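Side-chain contacts in oxidoreductase (Methanosarcina mazei, PDB 3KA7), which binds flavin-adenine dinucleotide and is probably an oxidoreductase of the flavin-containing amine oxidase family: residues A16-L19 / S20-H24; A122-I125 / V126-K130; Q139-I142 / K143-V146; D148-L151 / I152-D156; G349-D352 / L353-I356. One frame throughout, in Å; residues are numbered along the deposited sequence.

Interaction 1 of 5, residues A16-L19 / S20-H24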
loop_
_atom_site.group_PDB
_atom_site.type_symbol
_atom_site.label_atom_id
_atom_site.label_comp_id
_atom_site.label_asym_id
_atom_site.label_seq_id
_atom_site.Cartn_x
_atom_site.Cartn_y
_atom_site.Cartn_z
ATOM N N ALA A 16 -8.229 5.493 -15.797
ATOM C CA ALA A 16 -8.592 6.601 -16.687
ATOM C C ALA A 16 -7.498 6.864 -17.715
ATOM O O ALA A 16 -7.789 7.106 -18.910
ATOM C CB ALA A 16 -8.890 7.863 -15.872
ATOM N N ALA A 17 -6.246 6.827 -17.266
ATOM C CA ALA A 17 -5.105 7.049 -18.170
ATOM C C ALA A 17 -5.069 5.990 -19.270
ATOM O O ALA A 17 -4.962 6.326 -20.456
ATOM C CB ALA A 17 -3.789 7.078 -17.402
ATOM N N ARG A 18 -5.184 4.715 -18.896
ATOM C CA ARG A 18 -5.161 3.646 -19.896
ATOM C C ARG A 18 -6.390 3.660 -20.813
ATOM O O ARG A 18 -6.267 3.474 -22.026
ATOM C CB ARG A 18 -5.014 2.270 -19.231
ATOM C CG ARG A 18 -4.997 1.110 -20.230
ATOM C CD ARG A 18 -3.678 1.061 -20.980
ATOM N NE ARG A 18 -3.762 0.226 -22.178
ATOM C CZ ARG A 18 -4.180 0.666 -23.363
ATOM N NH1 ARG A 18 -4.550 1.936 -23.516
ATOM N NH2 ARG A 18 -4.226 -0.159 -24.398
ATOM N N LEU A 19 -7.572 3.861 -20.245
ATOM C CA LEU A 19 -8.798 3.862 -21.054
ATOM C C LEU A 19 -8.840 5.014 -22.057
ATOM O O LEU A 19 -9.315 4.851 -23.185
ATOM C CB LEU A 19 -10.052 3.904 -20.177
ATOM C CG LEU A 19 -10.336 2.626 -19.401
ATOM C CD1 LEU A 19 -11.433 2.907 -18.386
ATOM C CD2 LEU A 19 -10.711 1.470 -20.337
ATOM N N SER A 20 -8.360 6.180 -21.643
ATOM C CA SER A 20 -8.346 7.334 -22.549
ATOM C C SER A 20 -7.339 7.130 -23.686
ATOM O O SER A 20 -7.593 7.486 -24.838
ATOM C CB SER A 20 -8.079 8.634 -21.789
ATOM O OG SER A 20 -6.784 8.675 -21.239
ATOM N N LYS A 21 -6.192 6.555 -23.362
ATOM C CA LYS A 21 -5.211 6.221 -24.387
ATOM C C LYS A 21 -5.774 5.178 -25.349
ATOM O O LYS A 21 -5.478 5.180 -26.553
ATOM C CB LYS A 21 -3.955 5.682 -23.728
ATOM C CG LYS A 21 -2.774 5.570 -24.667
ATOM C CD LYS A 21 -1.603 4.937 -23.960
ATOM C CE LYS A 21 -0.631 4.355 -24.967
ATOM N NZ LYS A 21 -0.121 5.414 -25.866
ATOM N N ALA A 22 -6.587 4.282 -24.801
ATOM C CA ALA A 22 -7.198 3.191 -25.548
ATOM C C ALA A 22 -8.322 3.668 -26.471
ATOM O O ALA A 22 -8.941 2.866 -27.167
ATOM C CB ALA A 22 -7.712 2.140 -24.574
ATOM N N GLY A 23 -8.586 4.973 -26.477
ATOM C CA GLY A 23 -9.558 5.540 -27.407
ATOM C C GLY A 23 -10.961 5.707 -26.858
ATOM O O GLY A 23 -11.901 5.923 -27.615
ATOM N N HIS A 24 -11.112 5.614 -25.540
ATOM C CA HIS A 24 -12.438 5.744 -24.931
ATOM C C HIS A 24 -12.703 7.130 -24.336
ATOM O O HIS A 24 -11.770 7.827 -23.926
ATOM C CB HIS A 24 -12.638 4.634 -23.893
ATOM C CG HIS A 24 -12.435 3.267 -24.460
ATOM N ND1 HIS A 24 -13.221 2.763 -25.478
ATOM C CD2 HIS A 24 -11.512 2.317 -24.187
ATOM C CE1 HIS A 24 -12.795 1.551 -25.794
ATOM N NE2 HIS A 24 -11.756 1.262 -25.029
#

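Interaction 2 of 5, residues A122-I125 / V126-K130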
loop_
_atom_site.group_PDB
_atom_site.type_symbol
_atom_site.label_atom_id
_atom_site.label_comp_id
_atom_site.label_asym_id
_atom_site.label_seq_id
_atom_site.Cartn_x
_atom_site.Cartn_y
_atom_site.Cartn_z
ATOM N N ALA A 122 19.860 -20.508 3.534
ATOM C CA ALA A 122 20.514 -20.477 2.215
ATOM C C ALA A 122 19.894 -21.488 1.259
ATOM O O ALA A 122 19.644 -21.164 0.098
ATOM C CB ALA A 122 22.017 -20.741 2.328
ATOM N N LEU A 123 19.668 -22.715 1.727
ATOM C CA LEU A 123 19.077 -23.730 0.844
ATOM C C LEU A 123 17.605 -23.480 0.558
ATOM O O LEU A 123 17.143 -23.678 -0.565
ATOM C CB LEU A 123 19.308 -25.145 1.358
ATOM C CG LEU A 123 20.603 -25.636 0.703
ATOM C CD1 LEU A 123 21.234 -26.720 1.475
ATOM C CD2 LEU A 123 20.406 -26.062 -0.737
ATOM N N LEU A 124 16.874 -23.030 1.563
ATOM C CA LEU A 124 15.467 -22.662 1.347
ATOM C C LEU A 124 15.350 -21.523 0.326
ATOM O O LEU A 124 14.407 -21.464 -0.435
ATOM C CB LEU A 124 14.790 -22.286 2.663
ATOM C CG LEU A 124 14.521 -23.456 3.626
ATOM C CD1 LEU A 124 14.110 -22.926 5.006
ATOM C CD2 LEU A 124 13.487 -24.455 3.065
ATOM N N ILE A 125 16.312 -20.607 0.323
ATOM C CA ILE A 125 16.308 -19.527 -0.659
ATOM C C ILE A 125 16.311 -20.061 -2.097
ATOM O O ILE A 125 15.745 -19.445 -3.013
ATOM C CB ILE A 125 17.496 -18.571 -0.396
ATOM C CG1 ILE A 125 17.151 -17.682 0.800
ATOM C CG2 ILE A 125 17.832 -17.748 -1.615
ATOM C CD1 ILE A 125 16.061 -16.652 0.546
ATOM N N VAL A 126 16.916 -21.231 -2.277
ATOM C CA VAL A 126 16.929 -21.912 -3.567
ATOM C C VAL A 126 15.651 -22.741 -3.754
ATOM O O VAL A 126 14.939 -22.603 -4.758
ATOM C CB VAL A 126 18.180 -22.814 -3.682
ATOM C CG1 VAL A 126 18.212 -23.574 -5.015
ATOM C CG2 VAL A 126 19.438 -21.962 -3.532
ATOM N N SER A 127 15.356 -23.596 -2.788
ATOM C CA SER A 127 14.259 -24.566 -2.964
ATOM C C SER A 127 12.858 -23.951 -3.047
ATOM O O SER A 127 11.983 -24.462 -3.762
ATOM C CB SER A 127 14.307 -25.619 -1.859
ATOM O OG SER A 127 13.958 -25.069 -0.598
ATOM N N THR A 128 12.628 -22.858 -2.328
ATOM C CA THR A 128 11.268 -22.292 -2.261
ATOM C C THR A 128 10.828 -21.565 -3.532
ATOM O O THR A 128 9.645 -21.281 -3.704
ATOM C CB THR A 128 11.109 -21.328 -1.084
ATOM O OG1 THR A 128 12.076 -20.280 -1.212
ATOM C CG2 THR A 128 11.307 -22.059 0.242
ATOM N N ARG A 129 11.763 -21.263 -4.420
ATOM C CA ARG A 129 11.424 -20.482 -5.612
ATOM C C ARG A 129 10.371 -21.213 -6.429
ATOM O O ARG A 129 9.334 -20.637 -6.805
ATOM C CB ARG A 129 12.655 -20.249 -6.487
ATOM C CG ARG A 129 13.767 -19.417 -5.843
ATOM C CD ARG A 129 13.393 -17.958 -5.675
ATOM N NE ARG A 129 13.140 -17.254 -6.937
ATOM C CZ ARG A 129 14.068 -16.686 -7.698
ATOM N NH1 ARG A 129 15.361 -16.721 -7.354
ATOM N NH2 ARG A 129 13.698 -16.049 -8.804
ATOM N N LYS A 130 10.647 -22.484 -6.713
ATOM C CA LYS A 130 9.747 -23.300 -7.530
ATOM C C LYS A 130 8.954 -24.338 -6.722
ATOM O O LYS A 130 7.988 -24.909 -7.228
ATOM C CB LYS A 130 10.532 -23.977 -8.667
ATOM C CG LYS A 130 11.143 -22.988 -9.655
ATOM C CD LYS A 130 11.892 -23.694 -10.778
ATOM C CE LYS A 130 12.588 -22.687 -11.677
ATOM N NZ LYS A 130 11.589 -21.795 -12.336
#

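Interaction 3 of 5, residues Q139-I142 / K143-V146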
loop_
_atom_site.group_PDB
_atom_site.type_symbol
_atom_site.label_atom_id
_atom_site.label_comp_id
_atom_site.label_asym_id
_atom_site.label_seq_id
_atom_site.Cartn_x
_atom_site.Cartn_y
_atom_site.Cartn_z
ATOM N N GLN A 139 4.126 -17.129 9.815
ATOM C CA GLN A 139 4.714 -17.387 11.130
ATOM C C GLN A 139 4.785 -18.884 11.388
ATOM O O GLN A 139 5.804 -19.402 11.863
ATOM C CB GLN A 139 3.886 -16.725 12.224
ATOM C CG GLN A 139 4.404 -17.026 13.627
ATOM C CD GLN A 139 3.694 -16.213 14.694
ATOM O OE1 GLN A 139 3.780 -14.990 14.714
ATOM N NE2 GLN A 139 2.989 -16.895 15.588
ATOM N N ALA A 140 3.696 -19.579 11.071
ATOM C CA ALA A 140 3.632 -21.013 11.299
ATOM C C ALA A 140 4.700 -21.712 10.472
ATOM O O ALA A 140 5.374 -22.611 10.971
ATOM C CB ALA A 140 2.260 -21.559 10.961
ATOM N N TRP A 141 4.844 -21.319 9.206
ATOM C CA TRP A 141 5.880 -21.920 8.351
ATOM C C TRP A 141 7.304 -21.660 8.876
ATOM O O TRP A 141 8.115 -22.582 8.986
ATOM C CB TRP A 141 5.738 -21.481 6.880
ATOM C CG TRP A 141 6.784 -22.087 6.032
ATOM C CD1 TRP A 141 6.774 -23.338 5.472
ATOM C CD2 TRP A 141 8.032 -21.493 5.661
ATOM N NE1 TRP A 141 7.941 -23.552 4.774
ATOM C CE2 TRP A 141 8.731 -22.438 4.880
ATOM C CE3 TRP A 141 8.621 -20.250 5.904
ATOM C CZ2 TRP A 141 9.990 -22.179 4.345
ATOM C CZ3 TRP A 141 9.885 -19.997 5.372
ATOM C CH2 TRP A 141 10.547 -20.958 4.598
ATOM N N ILE A 142 7.612 -20.412 9.219
ATOM C CA ILE A 142 8.933 -20.105 9.728
ATOM C C ILE A 142 9.244 -21.009 10.917
ATOM O O ILE A 142 10.312 -21.622 10.973
ATOM C CB ILE A 142 9.044 -18.639 10.186
ATOM C CG1 ILE A 142 8.989 -17.712 8.965
ATOM C CG2 ILE A 142 10.353 -18.434 10.954
ATOM C CD1 ILE A 142 8.849 -16.227 9.324
ATOM N N LYS A 143 8.294 -21.107 11.839
ATOM C CA LYS A 143 8.474 -21.887 13.069
ATOM C C LYS A 143 8.742 -23.364 12.780
ATOM O O LYS A 143 9.443 -24.047 13.543
ATOM C CB LYS A 143 7.256 -21.730 13.986
ATOM C CG LYS A 143 7.173 -20.374 14.681
ATOM C CD LYS A 143 6.072 -20.347 15.720
ATOM C CE LYS A 143 5.998 -18.985 16.394
ATOM N NZ LYS A 143 5.092 -19.016 17.581
ATOM N N SER A 144 8.193 -23.854 11.675
ATOM C CA SER A 144 8.401 -25.247 11.280
ATOM C C SER A 144 9.828 -25.453 10.750
ATOM O O SER A 144 10.316 -26.587 10.678
ATOM C CB SER A 144 7.360 -25.675 10.237
ATOM O OG SER A 144 7.649 -25.121 8.953
ATOM N N GLN A 145 10.497 -24.353 10.394
ATOM C CA GLN A 145 11.822 -24.410 9.760
ATOM C C GLN A 145 12.990 -24.087 10.704
ATOM O O GLN A 145 14.027 -24.766 10.684
ATOM C CB GLN A 145 11.880 -23.454 8.564
ATOM C CG GLN A 145 10.902 -23.823 7.457
ATOM C CD GLN A 145 11.091 -25.249 7.027
ATOM O OE1 GLN A 145 12.160 -25.621 6.546
ATOM N NE2 GLN A 145 10.061 -26.068 7.208
ATOM N N VAL A 146 12.821 -23.032 11.496
ATOM C CA VAL A 146 13.863 -22.513 12.383
ATOM C C VAL A 146 13.222 -22.043 13.700
ATOM O O VAL A 146 12.202 -21.345 13.676
ATOM C CB VAL A 146 14.598 -21.312 11.727
ATOM C CG1 VAL A 146 15.605 -20.705 12.699
ATOM C CG2 VAL A 146 15.275 -21.741 10.419
#

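Interaction 4 of 5, residues D148-L151 / I152-D156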
loop_
_atom_site.group_PDB
_atom_site.type_symbol
_atom_site.label_atom_id
_atom_site.label_comp_id
_atom_site.label_asym_id
_atom_site.label_seq_id
_atom_site.Cartn_x
_atom_site.Cartn_y
_atom_site.Cartn_z
ATOM N N ASP A 148 14.755 -20.162 16.157
ATOM C CA ASP A 148 15.241 -18.834 16.553
ATOM C C ASP A 148 14.155 -17.753 16.408
ATOM O O ASP A 148 13.656 -17.492 15.311
ATOM C CB ASP A 148 16.476 -18.469 15.724
ATOM C CG ASP A 148 17.243 -17.262 16.276
ATOM O OD1 ASP A 148 16.653 -16.387 16.958
ATOM O OD2 ASP A 148 18.452 -17.180 15.994
ATOM N N GLU A 149 13.802 -17.124 17.526
ATOM C CA GLU A 149 12.777 -16.089 17.528
ATOM C C GLU A 149 13.102 -14.891 16.623
ATOM O O GLU A 149 12.188 -14.160 16.226
ATOM C CB GLU A 149 12.510 -15.607 18.959
ATOM C CG GLU A 149 11.415 -14.544 19.054
ATOM C CD GLU A 149 11.267 -13.951 20.451
ATOM O OE1 GLU A 149 12.292 -13.522 21.047
ATOM O OE2 GLU A 149 10.117 -13.896 20.946
ATOM N N TRP A 150 14.382 -14.683 16.309
ATOM C CA TRP A 150 14.794 -13.605 15.394
ATOM C C TRP A 150 13.978 -13.586 14.106
ATOM O O TRP A 150 13.538 -12.531 13.649
ATOM C CB TRP A 150 16.289 -13.708 15.060
ATOM C CG TRP A 150 16.736 -13.031 13.762
ATOM C CD1 TRP A 150 17.389 -13.624 12.712
ATOM C CD2 TRP A 150 16.567 -11.652 13.394
ATOM N NE1 TRP A 150 17.628 -12.706 11.718
ATOM C CE2 TRP A 150 17.141 -11.486 12.114
ATOM C CE3 TRP A 150 15.979 -10.545 14.021
ATOM C CZ2 TRP A 150 17.145 -10.259 11.446
ATOM C CZ3 TRP A 150 15.988 -9.323 13.357
ATOM C CH2 TRP A 150 16.571 -9.191 12.087
ATOM N N LEU A 151 13.772 -14.752 13.507
ATOM C CA LEU A 151 13.060 -14.761 12.242
ATOM C C LEU A 151 11.605 -14.310 12.396
ATOM O O LEU A 151 11.056 -13.707 11.469
ATOM C CB LEU A 151 13.140 -16.129 11.551
ATOM C CG LEU A 151 14.529 -16.562 11.091
ATOM C CD1 LEU A 151 14.384 -17.859 10.265
ATOM C CD2 LEU A 151 15.209 -15.454 10.287
ATOM N N ILE A 152 10.982 -14.594 13.542
ATOM C CA ILE A 152 9.593 -14.150 13.778
ATOM C C ILE A 152 9.533 -12.639 14.008
ATOM O O ILE A 152 8.658 -11.958 13.468
ATOM C CB ILE A 152 8.901 -14.907 14.935
ATOM C CG1 ILE A 152 8.826 -16.409 14.608
ATOM C CG2 ILE A 152 7.490 -14.384 15.146
ATOM C CD1 ILE A 152 8.182 -16.697 13.264
ATOM N N LYS A 153 10.473 -12.110 14.790
ATOM C CA LYS A 153 10.545 -10.652 14.975
ATOM C C LYS A 153 10.759 -9.956 13.632
ATOM O O LYS A 153 10.112 -8.943 13.330
ATOM C CB LYS A 153 11.689 -10.274 15.922
ATOM C CG LYS A 153 11.633 -10.990 17.244
ATOM C CD LYS A 153 10.387 -10.641 17.999
ATOM C CE LYS A 153 10.534 -9.313 18.701
ATOM N NZ LYS A 153 9.375 -9.057 19.616
ATOM N N PHE A 154 11.682 -10.495 12.839
ATOM C CA PHE A 154 12.012 -9.927 11.535
ATOM C C PHE A 154 10.790 -10.010 10.627
ATOM O O PHE A 154 10.407 -9.026 10.005
ATOM C CB PHE A 154 13.209 -10.678 10.927
ATOM C CG PHE A 154 13.547 -10.261 9.529
ATOM C CD1 PHE A 154 13.924 -8.965 9.249
ATOM C CD2 PHE A 154 13.503 -11.183 8.487
ATOM C CE1 PHE A 154 14.231 -8.574 7.962
ATOM C CE2 PHE A 154 13.812 -10.806 7.197
ATOM C CZ PHE A 154 14.179 -9.488 6.933
ATOM N N ALA A 155 10.162 -11.185 10.579
ATOM C CA ALA A 155 8.956 -11.375 9.750
ATOM C C ALA A 155 7.835 -10.422 10.151
ATOM O O ALA A 155 7.164 -9.842 9.287
ATOM C CB ALA A 155 8.480 -12.804 9.826
ATOM N N ASP A 156 7.617 -10.258 11.454
ATOM C CA ASP A 156 6.560 -9.344 11.910
ATOM C C ASP A 156 6.858 -7.908 11.498
ATOM O O ASP A 156 5.954 -7.141 11.180
ATOM C CB ASP A 156 6.392 -9.399 13.431
ATOM C CG ASP A 156 5.484 -10.520 13.893
ATOM O OD1 ASP A 156 4.777 -11.137 13.057
ATOM O OD2 ASP A 156 5.478 -10.781 15.116
#

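Interaction 5 of 5, residues G349-D352 / L353-I356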
loop_
_atom_site.group_PDB
_atom_site.type_symbol
_atom_site.label_atom_id
_atom_site.label_comp_id
_atom_site.label_asym_id
_atom_site.label_seq_id
_atom_site.Cartn_x
_atom_site.Cartn_y
_atom_site.Cartn_z
ATOM N N GLY A 349 3.775 3.849 20.323
ATOM C CA GLY A 349 4.633 4.240 19.208
ATOM C C GLY A 349 5.576 5.362 19.620
ATOM O O GLY A 349 6.760 5.370 19.273
ATOM N N LEU A 350 5.037 6.317 20.362
ATOM C CA LEU A 350 5.825 7.451 20.846
ATOM C C LEU A 350 6.951 7.014 21.775
ATOM O O LEU A 350 8.061 7.582 21.738
ATOM C CB LEU A 350 4.914 8.466 21.528
ATOM C CG LEU A 350 3.987 9.207 20.568
ATOM C CD1 LEU A 350 3.117 10.190 21.330
ATOM C CD2 LEU A 350 4.793 9.937 19.515
ATOM N N GLU A 351 6.680 5.997 22.592
ATOM C CA GLU A 351 7.697 5.403 23.456
ATOM C C GLU A 351 8.771 4.731 22.613
ATOM O O GLU A 351 9.966 4.825 22.924
ATOM C CB GLU A 351 7.083 4.355 24.387
ATOM C CG GLU A 351 6.039 4.919 25.328
ATOM C CD GLU A 351 6.500 6.203 25.964
ATOM O OE1 GLU A 351 7.502 6.168 26.712
ATOM O OE2 GLU A 351 5.871 7.254 25.704
ATOM N N ASP A 352 8.343 4.046 21.545
ATOM C CA ASP A 352 9.287 3.367 20.648
ATOM C C ASP A 352 10.309 4.327 20.052
ATOM O O ASP A 352 11.466 3.951 19.872
ATOM C CB ASP A 352 8.576 2.671 19.473
ATOM C CG ASP A 352 7.885 1.376 19.873
ATOM O OD1 ASP A 352 8.264 0.768 20.900
ATOM O OD2 ASP A 352 6.962 0.968 19.130
ATOM N N LEU A 353 9.854 5.530 19.694
ATOM C CA LEU A 353 10.700 6.561 19.071
ATOM C C LEU A 353 11.930 6.874 19.924
ATOM O O LEU A 353 13.028 7.071 19.410
ATOM C CB LEU A 353 9.896 7.847 18.856
ATOM C CG LEU A 353 8.778 7.813 17.817
ATOM C CD1 LEU A 353 8.124 9.194 17.695
ATOM C CD2 LEU A 353 9.342 7.359 16.480
ATOM N N LYS A 354 11.733 6.903 21.233
ATOM C CA LYS A 354 12.817 7.232 22.154
ATOM C C LYS A 354 13.896 6.153 22.151
ATOM O O LYS A 354 15.064 6.434 22.422
ATOM C CB LYS A 354 12.259 7.398 23.565
ATOM C CG LYS A 354 11.174 8.460 23.682
ATOM C CD LYS A 354 10.590 8.450 25.100
ATOM C CE LYS A 354 9.349 9.328 25.215
ATOM N NZ LYS A 354 8.937 9.444 26.644
ATOM N N GLU A 355 13.490 4.924 21.844
ATOM C CA GLU A 355 14.399 3.776 21.849
ATOM C C GLU A 355 15.027 3.549 20.478
ATOM O O GLU A 355 16.159 3.080 20.370
ATOM C CB GLU A 355 13.670 2.520 22.342
ATOM C CG GLU A 355 13.205 2.639 23.803
ATOM C CD GLU A 355 12.382 1.462 24.308
ATOM O OE1 GLU A 355 12.027 0.555 23.528
ATOM O OE2 GLU A 355 12.076 1.453 25.515
ATOM N N ILE A 356 14.280 3.887 19.430
ATOM C CA ILE A 356 14.781 3.801 18.064
ATOM C C ILE A 356 15.776 4.926 17.786
ATOM O O ILE A 356 16.830 4.705 17.205
ATOM C CB ILE A 356 13.618 3.851 17.031
ATOM C CG1 ILE A 356 12.638 2.689 17.274
ATOM C CG2 ILE A 356 14.170 3.781 15.629
ATOM C CD1 ILE A 356 11.283 2.846 16.530
HETATM O O HOH W 1 10.633 4.472 25.560
#

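Interaction 1 of 5, residues A16-L19 / S20-H24
A Schellman motif closes the helix 10-21, where Leu19 and His24 meet: the carbonyl oxygen Leu19 O takes the amide His24 N at 3.1 Å, and Gly23 N turns back to Ser20 O at 3.2 Å. Gly23 is the first residue to leave helical backbone angles, and its positive phi of 95° turns the chain so that both bonds can form. The same turn swings His24 back over the last helical turn, and its CD2 comes to 4.0 Å from Leu19 CD2 as the two side chains cross at a slant. The imidazole is tied down from the other end, since ND1 is hydrogen-bonded to the backbone nitrogen of Met1.

This helix is the middle element of a beta-alpha-beta unit, strand 2-6, helix 10-21, strand 25-29, in the Rossmann-type part of the protein that receives FAD. The turn described here lies at the far end of the helix from Gly11, a residue of the FAD site, and returns the chain to strand 25-29. Ser20 is buried, with OG placed between its backbone N and carbonyl carbon (chi1 66°); there it lies 3.0 Å from Ala16 O and 3.1 Å from Ala17 O, and its one proton may go to either. Leu19 and Ser20 both rest on Val26 of the strand. Arg18, which touches Met420 of helix 408-421, bends at chi2 (73°). The bend brings Arg18 NH1 forward, toward the C-terminal end of the helix, to 3.3 Å from the methyl carbon Ala22 CB.

Interaction 2 of 5, residues A122-I125 / V126-K130
Leu124 O is gripped twice by Thr128, by the hydroxyl OG1 at 2.7 Å and by the amide Thr128 N at 2.9 Å. The two donors come from opposite faces of the carbonyl plane, each tilted out of it, so the oxygen is held between them. The threonine can do this because OG1 sits between its own backbone N and carbonyl carbon (chi1 58°), folded back toward the preceding turn; the methyl CG2 follows it and comes to 3.2 Å from the same Leu124 O.

One residue earlier the pattern is partly repeated. Leu123 O receives Ser127 N in a nearly straight bond, 2.9 Å with an N-H...O angle of 168°, and also Val126 N at 3.0 Å, which approaches from above the carbonyl plane. Ser127 OG adds a weak, long bond to the same oxygen, and brushes Leu124 CD2 at 3.7 Å. Of the two hydroxyls it is therefore that of Thr128 which is held firmly against the last turn. On the exposed side Val126 CG2 comes to 3.7 Å from Ala122 O. Arg129, bent at chi2 and chi3, passes CG close to Ile125 O before its guanidinium turns away to a salt bridge with Glu180 and a cation-pi contact with Tyr183.

The contact lies at the C-terminal end of helix 115-127, on the surface. Leu124 leans on Trp141 and Gln145 of helix 138-145, while Ile125 and Thr128 meet Tyr183 and Phe176 of helix 172-185, so this end of the helix is packed against two others.

Interaction 3 of 5, residues Q139-I142 / K143-V146
Gln145 lays its CG over one face of the Trp141 indole, 3.8 Å from the centroid of the six-membered ring and 22° off the normal, a CH-pi contact. Beyond CG the chain bends at chi2 (-54°), and the amide ends up nearly parallel to the ring, the two planes only 11° apart. What fixes the rotation of that amide is Ser144: Gln145 NE2 donates to Ser144 OG at 3.1 Å, with the acceptor close to the amide plane. Ser144 OG in turn donates to Trp141 O at 2.6 Å, in the carbonyl plane and on a lone pair. A short chain of bonds thus runs from the glutamine through the serine to the backbone of the tryptophan whose ring the glutamine covers.

All of this takes place near the C-terminal end of helix 138-145. Ile142 O accepts both Val146 N, at 2.9 Å and nearly head-on, and Gln145 N at 2.8 Å, the latter from well above the carbonyl plane. A turn earlier, Gln139 and Lys143 run side by side in the same direction, with Lys143 CE 3.7 Å from Gln139 CG. At their ends Gln139 NE2 and Lys143 NZ, both donors, lie 3.6 Å apart without a hydrogen bond.

Farther out, Trp141 meets Phe176 edge-to-face and touches Pro133. Lys120 NZ is hydrogen-bonded to Gln145 O, joining this end to helix 115-127. The buried Ile142 packs on Leu151, Ile152 and Ala155 of helix 149-163.

Interaction 4 of 5, residues D148-L151 / I152-D156
Trp150 and Phe154 form one close-packed side of this first part of helix 149-163. Phe154 CB sits almost squarely above the six-membered ring of the indole, 3.8 Å from its centroid and 9° off the normal, a CH-pi contact. The phenyl ring continues past the indole at a slant, its plane 31° from that of the tryptophan and Phe154 CD1 coming to 3.9 Å from Trp150 CH2. Their spacing of four residues puts both on the same side of the helix, toward Val86 of strand 85-89, and the Trp150 torsion (chi1 157°) carries the indole forward beneath Phe154 CB. The indole NE1 is satisfied by Phe109 O, and Phe109 also stacks on the Phe154 ring. A second packed face is made by Leu151, Ile152 and Ala155, which all touch Ile142 of helix 138-145.

The side of Glu149 and Lys153 is looser. Glu149, exposed, and Lys153 cross with only their aliphatic parts near each other, CG to CG at 4.0 Å, while Glu149 OE2 and Lys153 NZ remain 5.1 Å apart. Lys153 is folded at chi2 and chi3, and its amide makes the stronger link, Lys153 N to Glu149 O at 3.0 Å.

The helix opens at Asp148, the N-cap residue. Its OD1 accepts Trp150 N at 2.9 Å, met from above the carboxylate plane, and so answers an amide of the first turn. A carboxylate here would probably be steadied by the helix dipole, while the opposite charges of Glu149 and Lys153 may attract weakly without pairing.

Interaction 5 of 5, residues G349-D352 / L353-I356
Lys354 reaches back along helix 342-356 toward Glu351. Its CB lies 3.5 Å from Glu351 O; CG passes Leu350 O at 3.8 Å; CD approaches Glu351 OE1; CE comes near both carboxylate oxygens; and NZ ends 3.6 Å from Glu351 OE1, a salt bridge at rather long range. The lysine is extended beyond CG, whereas Glu351 bends at chi2 (-45°) to come alongside, and the two side chains point the same way.

On the inner side of the helix, Leu353 crosses Leu350, CD1 to CD2 at 3.9 Å, and reaches Ile284 and Leu286 of strand 280-288. Asp352 O takes two amides, Ile356 N at 2.8 Å nearly in line with the carbonyl and Glu355 N at 3.0 Å from above its plane. Ile356 also presses its CG1 against that oxygen, at 3.1 Å. A water donates to Glu351 O and, weakly, to Glu355 OE2.

The carboxylates of Asp352 and Glu355 come within 4.6 Å of each other, OD1 to OE1. Arg305 forms salt bridges with both, and the backbone amides of Arg306 and Ile307 bind Asp352 OD2. The two like charges are therefore probably compensated by the arginine, whose pairing fastens the helix to the segment leading into strand 307-311.

The five contacts follow one another along the chain, each within a single helix or at its end. Interaction 1 stands apart, its centre 41 to 47 Å from those of the other four. Interactions 2, 3 and 4 lie on successive helices, 115-127, 138-145 and 149-163, which pack against one another. Interaction 3 touches both neighbours, with centres 15 Å from interaction 2 and 10 Å from interaction 4, whereas 2 and 4 stay about 7 Å apart at their nearest atoms. Interaction 5, on helix 342-356 beside the mixed sheet, is about 10 Å from interaction 4 at the nearest atoms. Interaction 1 thus belongs to the Rossmann-type, FAD-binding part, and 2 to 4 to a helical cluster away from the annotated sites.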